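Local coordinates for protein thiol-activated cytolysin (Desulfobulbus propionicus, PDB 6NAL) that probably punctures target membranes by assembling into large beta-barrel pores, as a toxin of the cholesterol-dependent cytolysin clan, at residues A[241-246]-A[332-337]; A[44-49]-A[358-363]; A[370-375]-A[457-462]. All blocks are in the same frame, centred on the assembly; numbering follows the deposited sequence.

Contact 1. Residues A[241-246]-A[332-337]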
# COMPACT_ATOMS: atom_id res chain seq x y z
N GLY A 241 -24.91 5.27 -32.92
CA GLY A 241 -24.31 3.97 -32.91
C GLY A 241 -24.97 3.03 -31.94
O GLY A 241 -26.19 3.02 -31.85
N ARG A 242 -24.16 2.26 -31.19
CA ARG A 242 -24.63 1.15 -30.38
C ARG A 242 -23.83 1.10 -29.09
O ARG A 242 -22.63 1.36 -29.08
CB ARG A 242 -24.45 -0.17 -31.14
CG ARG A 242 -24.79 -1.44 -30.39
CD ARG A 242 -24.68 -2.61 -31.42
NE ARG A 242 -24.70 -3.93 -30.82
CZ ARG A 242 -25.80 -4.59 -30.48
NH1 ARG A 242 -26.96 -4.00 -30.69
NH2 ARG A 242 -25.73 -5.82 -29.97
N GLN A 243 -24.45 0.63 -28.04
CA GLN A 243 -23.87 0.74 -26.72
C GLN A 243 -24.38 -0.46 -25.93
O GLN A 243 -25.56 -0.80 -25.96
CB GLN A 243 -24.27 2.08 -26.10
CG GLN A 243 -23.29 2.65 -25.14
CD GLN A 243 -23.47 4.14 -24.93
OE1 GLN A 243 -22.51 4.83 -24.63
NE2 GLN A 243 -24.69 4.65 -25.08
N ILE A 244 -23.45 -1.11 -25.26
CA ILE A 244 -23.73 -2.21 -24.37
C ILE A 244 -23.15 -1.88 -22.99
O ILE A 244 -21.97 -1.52 -22.86
CB ILE A 244 -23.11 -3.52 -24.90
CG1 ILE A 244 -23.64 -3.73 -26.32
CG2 ILE A 244 -23.43 -4.62 -23.93
CD1 ILE A 244 -22.88 -4.78 -27.07
N PHE A 245 -23.97 -2.05 -21.96
CA PHE A 245 -23.55 -1.87 -20.58
C PHE A 245 -23.69 -3.20 -19.86
O PHE A 245 -24.72 -3.85 -20.01
CB PHE A 245 -24.43 -0.84 -19.87
CG PHE A 245 -24.15 0.56 -20.27
CD1 PHE A 245 -24.84 1.15 -21.29
CD2 PHE A 245 -23.18 1.30 -19.60
CE1 PHE A 245 -24.58 2.47 -21.66
CE2 PHE A 245 -22.91 2.60 -19.96
CZ PHE A 245 -23.61 3.19 -20.99
N LEU A 246 -22.68 -3.57 -19.08
CA LEU A 246 -22.74 -4.72 -18.19
C LEU A 246 -22.54 -4.27 -16.74
O LEU A 246 -21.48 -3.75 -16.39
CB LEU A 246 -21.67 -5.75 -18.53
CG LEU A 246 -21.94 -6.67 -19.71
CD1 LEU A 246 -21.43 -5.88 -20.88
CD2 LEU A 246 -21.27 -7.97 -19.49
N ALA A 332 -28.69 4.31 -32.52
CA ALA A 332 -29.17 5.22 -31.47
C ALA A 332 -28.28 6.44 -31.39
O ALA A 332 -27.08 6.36 -31.69
CB ALA A 332 -29.19 4.52 -30.13
N PRO A 333 -28.84 7.62 -31.07
CA PRO A 333 -27.97 8.75 -30.77
C PRO A 333 -27.26 8.48 -29.45
O PRO A 333 -27.84 7.94 -28.52
CB PRO A 333 -28.94 9.94 -30.66
CG PRO A 333 -30.29 9.36 -30.48
CD PRO A 333 -30.25 8.03 -31.21
N LEU A 334 -25.99 8.85 -29.40
CA LEU A 334 -25.14 8.51 -28.27
C LEU A 334 -24.65 9.78 -27.60
O LEU A 334 -25.00 10.03 -26.45
CB LEU A 334 -23.94 7.67 -28.69
CG LEU A 334 -24.31 6.30 -29.23
CD1 LEU A 334 -23.12 5.45 -29.59
CD2 LEU A 334 -25.21 5.57 -28.22
N ASN A 335 -23.89 10.59 -28.31
CA ASN A 335 -23.36 11.81 -27.72
C ASN A 335 -23.56 12.96 -28.69
O ASN A 335 -23.65 12.75 -29.91
CB ASN A 335 -21.89 11.63 -27.35
CG ASN A 335 -21.68 10.53 -26.29
OD1 ASN A 335 -21.44 9.36 -26.62
ND2 ASN A 335 -21.77 10.90 -25.03
N TYR A 336 -23.65 14.16 -28.15
CA TYR A 336 -23.76 15.36 -28.96
C TYR A 336 -22.80 16.38 -28.37
O TYR A 336 -22.41 16.31 -27.20
CB TYR A 336 -25.25 15.87 -29.11
CG TYR A 336 -25.88 16.51 -27.91
CD1 TYR A 336 -26.30 15.75 -26.84
CD2 TYR A 336 -26.06 17.89 -27.84
CE1 TYR A 336 -26.82 16.34 -25.69
CE2 TYR A 336 -26.63 18.48 -26.72
CZ TYR A 336 -27.01 17.70 -25.65
OH TYR A 336 -27.56 18.28 -24.54
N TYR A 337 -22.38 17.29 -29.24
CA TYR A 337 -21.39 18.32 -28.96
C TYR A 337 -21.99 19.65 -29.34
O TYR A 337 -22.58 19.79 -30.43
CB TYR A 337 -20.09 18.06 -29.73
CG TYR A 337 -19.55 16.69 -29.37
CD1 TYR A 337 -19.98 15.55 -30.07
CD2 TYR A 337 -18.67 16.51 -28.30
CE1 TYR A 337 -19.52 14.30 -29.74
CE2 TYR A 337 -18.20 15.25 -27.96
CZ TYR A 337 -18.64 14.15 -28.69
OH TYR A 337 -18.20 12.88 -28.36
O HOH W 1 -24.85 7.56 -24.27

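Contact 2. Residues A[44-49]-A[358-363]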
# COMPACT_ATOMS: atom_id res chain seq x y z
N THR A 44 -8.03 -16.23 8.61
CA THR A 44 -7.77 -15.20 7.63
C THR A 44 -8.01 -13.82 8.22
O THR A 44 -8.97 -13.59 8.96
CB THR A 44 -8.63 -15.40 6.39
OG1 THR A 44 -8.34 -16.70 5.87
CG2 THR A 44 -8.32 -14.39 5.35
N TYR A 45 -7.08 -12.92 7.91
CA TYR A 45 -7.05 -11.57 8.46
C TYR A 45 -7.40 -10.60 7.35
O TYR A 45 -6.76 -10.62 6.29
CB TYR A 45 -5.67 -11.23 8.98
CG TYR A 45 -5.54 -9.87 9.66
CD1 TYR A 45 -6.42 -9.46 10.67
CD2 TYR A 45 -4.48 -9.04 9.35
CE1 TYR A 45 -6.25 -8.27 11.32
CE2 TYR A 45 -4.32 -7.82 9.99
CZ TYR A 45 -5.22 -7.44 10.96
OH TYR A 45 -5.04 -6.24 11.56
N ILE A 46 -8.40 -9.76 7.59
CA ILE A 46 -8.98 -8.96 6.52
C ILE A 46 -8.86 -7.52 6.94
O ILE A 46 -9.43 -7.13 7.96
CB ILE A 46 -10.44 -9.35 6.23
CG1 ILE A 46 -10.47 -10.82 5.77
CG2 ILE A 46 -10.98 -8.46 5.17
CD1 ILE A 46 -11.78 -11.49 5.88
N VAL A 47 -8.08 -6.75 6.21
CA VAL A 47 -7.87 -5.34 6.52
C VAL A 47 -8.49 -4.49 5.42
O VAL A 47 -8.19 -4.69 4.23
CB VAL A 47 -6.38 -5.02 6.68
CG1 VAL A 47 -6.18 -3.53 6.95
CG2 VAL A 47 -5.74 -5.84 7.77
N MSE A 48 -9.30 -3.52 5.82
CA MSE A 48 -9.96 -2.65 4.88
C MSE A 48 -9.52 -1.22 5.14
O MSE A 48 -9.72 -0.68 6.21
CB MSE A 48 -11.47 -2.76 4.96
CG MSE A 48 -12.15 -1.78 3.97
SE MSE A 48 -13.85 -2.33 3.22
CE MSE A 48 -14.70 -0.60 3.27
N THR A 49 -8.92 -0.62 4.12
CA THR A 49 -8.42 0.75 4.18
C THR A 49 -9.23 1.61 3.20
O THR A 49 -9.75 1.12 2.20
CB THR A 49 -6.92 0.77 3.87
OG1 THR A 49 -6.41 2.09 4.10
CG2 THR A 49 -6.61 0.31 2.44
N GLU A 358 -12.25 1.98 -1.49
CA GLU A 358 -12.02 1.02 -0.41
C GLU A 358 -11.13 -0.14 -0.85
O GLU A 358 -11.45 -0.84 -1.80
CB GLU A 358 -13.34 0.46 0.10
CG GLU A 358 -14.32 1.56 0.39
CD GLU A 358 -15.68 1.02 0.83
OE1 GLU A 358 -16.27 1.60 1.79
OE2 GLU A 358 -16.08 -0.03 0.28
N LYS A 359 -10.02 -0.33 -0.16
CA LYS A 359 -9.07 -1.40 -0.47
C LYS A 359 -9.14 -2.41 0.66
O LYS A 359 -8.99 -2.06 1.83
CB LYS A 359 -7.64 -0.88 -0.63
CG LYS A 359 -6.65 -2.03 -0.86
CD LYS A 359 -5.21 -1.56 -0.90
CE LYS A 359 -4.26 -2.63 -1.43
NZ LYS A 359 -4.93 -3.89 -1.91
N THR A 360 -9.44 -3.64 0.31
CA THR A 360 -9.48 -4.79 1.18
C THR A 360 -8.30 -5.68 0.81
O THR A 360 -8.06 -5.91 -0.38
CB THR A 360 -10.79 -5.53 0.99
OG1 THR A 360 -11.90 -4.69 1.36
CG2 THR A 360 -10.77 -6.80 1.82
N GLU A 361 -7.52 -6.11 1.81
CA GLU A 361 -6.48 -7.12 1.65
C GLU A 361 -6.79 -8.29 2.57
O GLU A 361 -7.18 -8.09 3.72
CB GLU A 361 -5.07 -6.60 1.99
CG GLU A 361 -4.53 -5.60 0.98
CD GLU A 361 -3.71 -6.26 -0.14
OE1 GLU A 361 -4.12 -6.16 -1.34
OE2 GLU A 361 -2.65 -6.85 0.19
N ARG A 362 -6.63 -9.49 2.05
CA ARG A 362 -6.82 -10.71 2.81
C ARG A 362 -5.44 -11.35 2.98
O ARG A 362 -4.70 -11.51 2.01
CB ARG A 362 -7.80 -11.66 2.10
CG ARG A 362 -9.20 -11.06 1.81
CD ARG A 362 -10.15 -12.02 1.04
NE ARG A 362 -10.45 -13.21 1.83
CZ ARG A 362 -11.52 -13.35 2.61
NH1 ARG A 362 -12.41 -12.36 2.68
NH2 ARG A 362 -11.70 -14.47 3.31
N TYR A 363 -5.10 -11.64 4.22
CA TYR A 363 -3.82 -12.24 4.58
C TYR A 363 -4.15 -13.58 5.23
O TYR A 363 -4.84 -13.64 6.26
CB TYR A 363 -3.03 -11.35 5.53
CG TYR A 363 -2.77 -9.97 5.04
CD1 TYR A 363 -1.61 -9.69 4.33
CD2 TYR A 363 -3.66 -8.93 5.31
CE1 TYR A 363 -1.33 -8.43 3.88
CE2 TYR A 363 -3.38 -7.63 4.86
CZ TYR A 363 -2.20 -7.41 4.13
OH TYR A 363 -1.87 -6.16 3.67

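Contact 3. Residues A[370-375]-A[457-462]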
# COMPACT_ATOMS: atom_id res chain seq x y z
N LEU A 370 7.52 -27.83 13.71
CA LEU A 370 8.88 -28.10 14.20
C LEU A 370 9.06 -29.60 14.36
O LEU A 370 8.16 -30.27 14.85
CB LEU A 370 9.12 -27.42 15.53
CG LEU A 370 8.74 -25.94 15.46
CD1 LEU A 370 8.90 -25.42 16.90
CD2 LEU A 370 9.60 -25.10 14.49
N GLU A 371 10.18 -30.15 13.88
CA GLU A 371 10.44 -31.58 13.99
C GLU A 371 11.89 -31.77 14.36
O GLU A 371 12.80 -31.15 13.78
CB GLU A 371 10.11 -32.31 12.70
CG GLU A 371 8.86 -31.70 12.01
CD GLU A 371 8.28 -32.52 10.85
OE1 GLU A 371 8.86 -32.48 9.74
OE2 GLU A 371 7.21 -33.16 11.04
N HIS A 372 12.08 -32.57 15.37
CA HIS A 372 13.38 -32.91 15.90
C HIS A 372 13.49 -34.43 15.85
O HIS A 372 12.68 -35.14 16.45
CB HIS A 372 13.49 -32.40 17.32
CG HIS A 372 14.71 -32.85 18.05
ND1 HIS A 372 15.89 -33.17 17.42
CD2 HIS A 372 14.94 -32.98 19.38
CE1 HIS A 372 16.80 -33.46 18.33
NE2 HIS A 372 16.25 -33.35 19.53
N SER A 373 14.47 -34.92 15.12
CA SER A 373 14.76 -36.34 15.11
C SER A 373 16.22 -36.60 15.45
O SER A 373 16.67 -37.74 15.35
CB SER A 373 14.47 -36.96 13.74
OG SER A 373 15.41 -36.40 12.83
N GLY A 374 16.96 -35.58 15.86
CA GLY A 374 18.38 -35.76 16.12
C GLY A 374 18.68 -36.45 17.44
O GLY A 374 17.84 -36.54 18.33
N TRP A 375 19.89 -37.00 17.54
CA TRP A 375 20.35 -37.78 18.69
C TRP A 375 21.04 -36.85 19.71
O TRP A 375 22.20 -36.96 20.06
CB TRP A 375 21.28 -38.90 18.21
CG TRP A 375 20.52 -40.01 17.58
CD1 TRP A 375 19.13 -40.10 17.42
CD2 TRP A 375 21.11 -41.21 16.95
NE1 TRP A 375 18.89 -41.29 16.71
CE2 TRP A 375 20.07 -41.91 16.35
CE3 TRP A 375 22.43 -41.74 16.83
CZ2 TRP A 375 20.28 -43.20 15.79
CZ3 TRP A 375 22.62 -42.95 16.20
CH2 TRP A 375 21.56 -43.68 15.75
N VAL A 457 10.51 -26.82 9.88
CA VAL A 457 11.93 -26.83 10.21
C VAL A 457 12.24 -28.16 10.87
O VAL A 457 11.64 -28.50 11.90
CB VAL A 457 12.36 -25.64 11.09
CG1 VAL A 457 11.74 -24.34 10.59
CG2 VAL A 457 12.03 -25.82 12.50
N SER A 458 13.14 -28.93 10.26
CA SER A 458 13.54 -30.24 10.75
C SER A 458 14.99 -30.17 11.20
O SER A 458 15.84 -29.66 10.48
CB SER A 458 13.42 -31.31 9.66
OG SER A 458 12.14 -31.28 9.07
N ILE A 459 15.26 -30.66 12.38
CA ILE A 459 16.65 -30.86 12.75
C ILE A 459 16.84 -32.35 12.96
O ILE A 459 15.92 -33.05 13.39
CB ILE A 459 17.07 -30.05 14.00
CG1 ILE A 459 16.19 -30.37 15.19
CG2 ILE A 459 17.11 -28.58 13.69
CD1 ILE A 459 16.69 -29.70 16.44
N GLY A 460 18.02 -32.82 12.63
CA GLY A 460 18.37 -34.20 12.88
C GLY A 460 19.86 -34.31 13.09
O GLY A 460 20.53 -33.32 13.43
N GLY A 461 20.39 -35.52 12.88
CA GLY A 461 21.82 -35.69 12.99
C GLY A 461 22.21 -36.12 14.38
O GLY A 461 21.39 -36.66 15.14
N THR A 462 23.48 -35.92 14.70
CA THR A 462 24.02 -36.28 16.01
C THR A 462 24.67 -35.05 16.59
O THR A 462 24.77 -34.02 15.92
CB THR A 462 25.09 -37.37 15.93
OG1 THR A 462 26.22 -36.79 15.29
CG2 THR A 462 24.59 -38.60 15.20
O HOH W 2 13.91 -34.17 11.60

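Contact 1. Residues A[241-246]-A[332-337]
G241 and A332 meet as an antiparallel hydrogen-bonded pair. G241 N gives its hydrogen to A332 O at 2.7 Å, and A332 N returns one to G241 O at 2.9 Å. No second pair follows within these segments, because the two short strands separate at 75°. L334 fills the opening fork. One of its methyls, CD1, lies 3.8 Å from G241 N, where the glycine has no side chain to block it. At R242 the same methyl lies 3.7 Å from the backbone N; R242 points its CB away from A332-Y337, and its NH1 bonds S297 OG and the backbone O of G295. Q243 turns back toward L334. Its CG stands opposite the backbone N (chi1 -150°) and the chain runs on extended; the two side chains pass antiparallel, which brings NE2 to 3.3 Å from L334 CD2. A water accepts from Q243 NE2 at 3.0 Å and donates to L334 O, so a water-mediated link, weak on the L334 side, joins the strands where their backbones have diverged. From Q243 onward this edge of strand 232-250 is taken over by strand 287-294, Q243 bonding H294 through the backbone. Such a fork belongs to a branched antiparallel sheet, here consistent with the bent core sheet of the pore-forming region in cholesterol-dependent cytolysins.

Contact 2. Residues A[44-49]-A[358-363]
This pair of long antiparallel strands is consistent with the elongated domain 2 sheet of the cytolysins, which joins the pore-forming body to the membrane-facing beta sandwich. T44-T49 and E358-Y363 run at 164° and are stitched by six backbone bonds through the pairs Y45-Y363, V47-E361 and T49-K359; T49 N to K359 O is the shortest at 2.7 Å. On one face I46 and R362 run alongside each other in the same direction. I46 CD1 sits over a face of the guanidinium, 3.4 Å from R362 NH1, while NH2 forms a salt bridge with D41, which would hold the flat group across the isoleucine. I46 CG2 also touches T360 CG2 at 3.7 Å. Next along, selenomethionine M48 brings its SE to 3.6 Å from T360 OG1. The other face carries Y45, V47, T49, K359, E361 and Y363. The two tyrosine rings meet obliquely, CD2 of Y45 4.1 Å from CD2 of Y363, and V47 CG2 approaches Y363 CE2 at 4.2 Å. With OG1 anti to the backbone N (chi1 -172°), T49 CG2 is left between N and the carbonyl carbon, pressed tightly at 3.4 Å from K359 CB. Strand 37-41 pairs with the far edge of T44-T49, strand 378-389 packs on Y45 and V47, and helix 254-264 touches E358 and R362, with T255 OG1 accepting from T360 N.

Contact 3. Residues A[370-375]-A[457-462]
I459 O is gripped twice: S373 N donates to it at 2.9 Å in a nearly straight bond (174°), and a water donates from the same distance. That water also bonds S373 OG, and the hydroxyl is placed for it by a first torsion of 67°, which sets OG between the serine's own N and carbonyl carbon. Upstream the backbones run parallel, 9° apart. E371 reaches to both sides of S458, its N donating to V457 O at 3.0 Å and its O accepting from I459 N at 2.9 Å. This parallel pairing belongs to the C-terminal beta sandwich, consistent with domain 4 of cholesterol-dependent cytolysins. L370, H372, V457 and I459 form its inward face, against F380 and A378 of the facing sheet. L370 and V457 run alongside each other, though the approach of their methyls CD2 and CG2 is too short to trust. The imidazole of H372 comes obliquely to I459, ND1 lying 3.6 Å from CG1, while its other nitrogen, NE2, bonds Y376 O and so fixes the ring's rotation. Past H372 the strand gives way to loop, and two glycines let the chains close in: G374 N is 3.6 Å from G460 CA. At the corner, G461 O accepts from W375 N at 2.9 Å, and the indole CE3 comes to 4.1 Å from T462 CG2.

How the contacts relate
The three contacts are strung along an elongated molecule. Centres of contacts 1 and 2 are 37 Å apart, as are those of 2 and 3, while those of 1 and 3 are 70 Å apart. Contact 1 lies in the antiparallel sheet of the body and is nested along the chain inside the loop closed by contact 2. Strand 332-340 is followed by strand 349-372, one long strand, interrupted by a bulge or short loop, that runs through contacts 2 and 3 in one mixed sheet and ties the middle of the molecule to the beta sandwich. That continuity is consistent with a toxin in which membrane binding at the sandwich would be relayed to a distant pore-forming region.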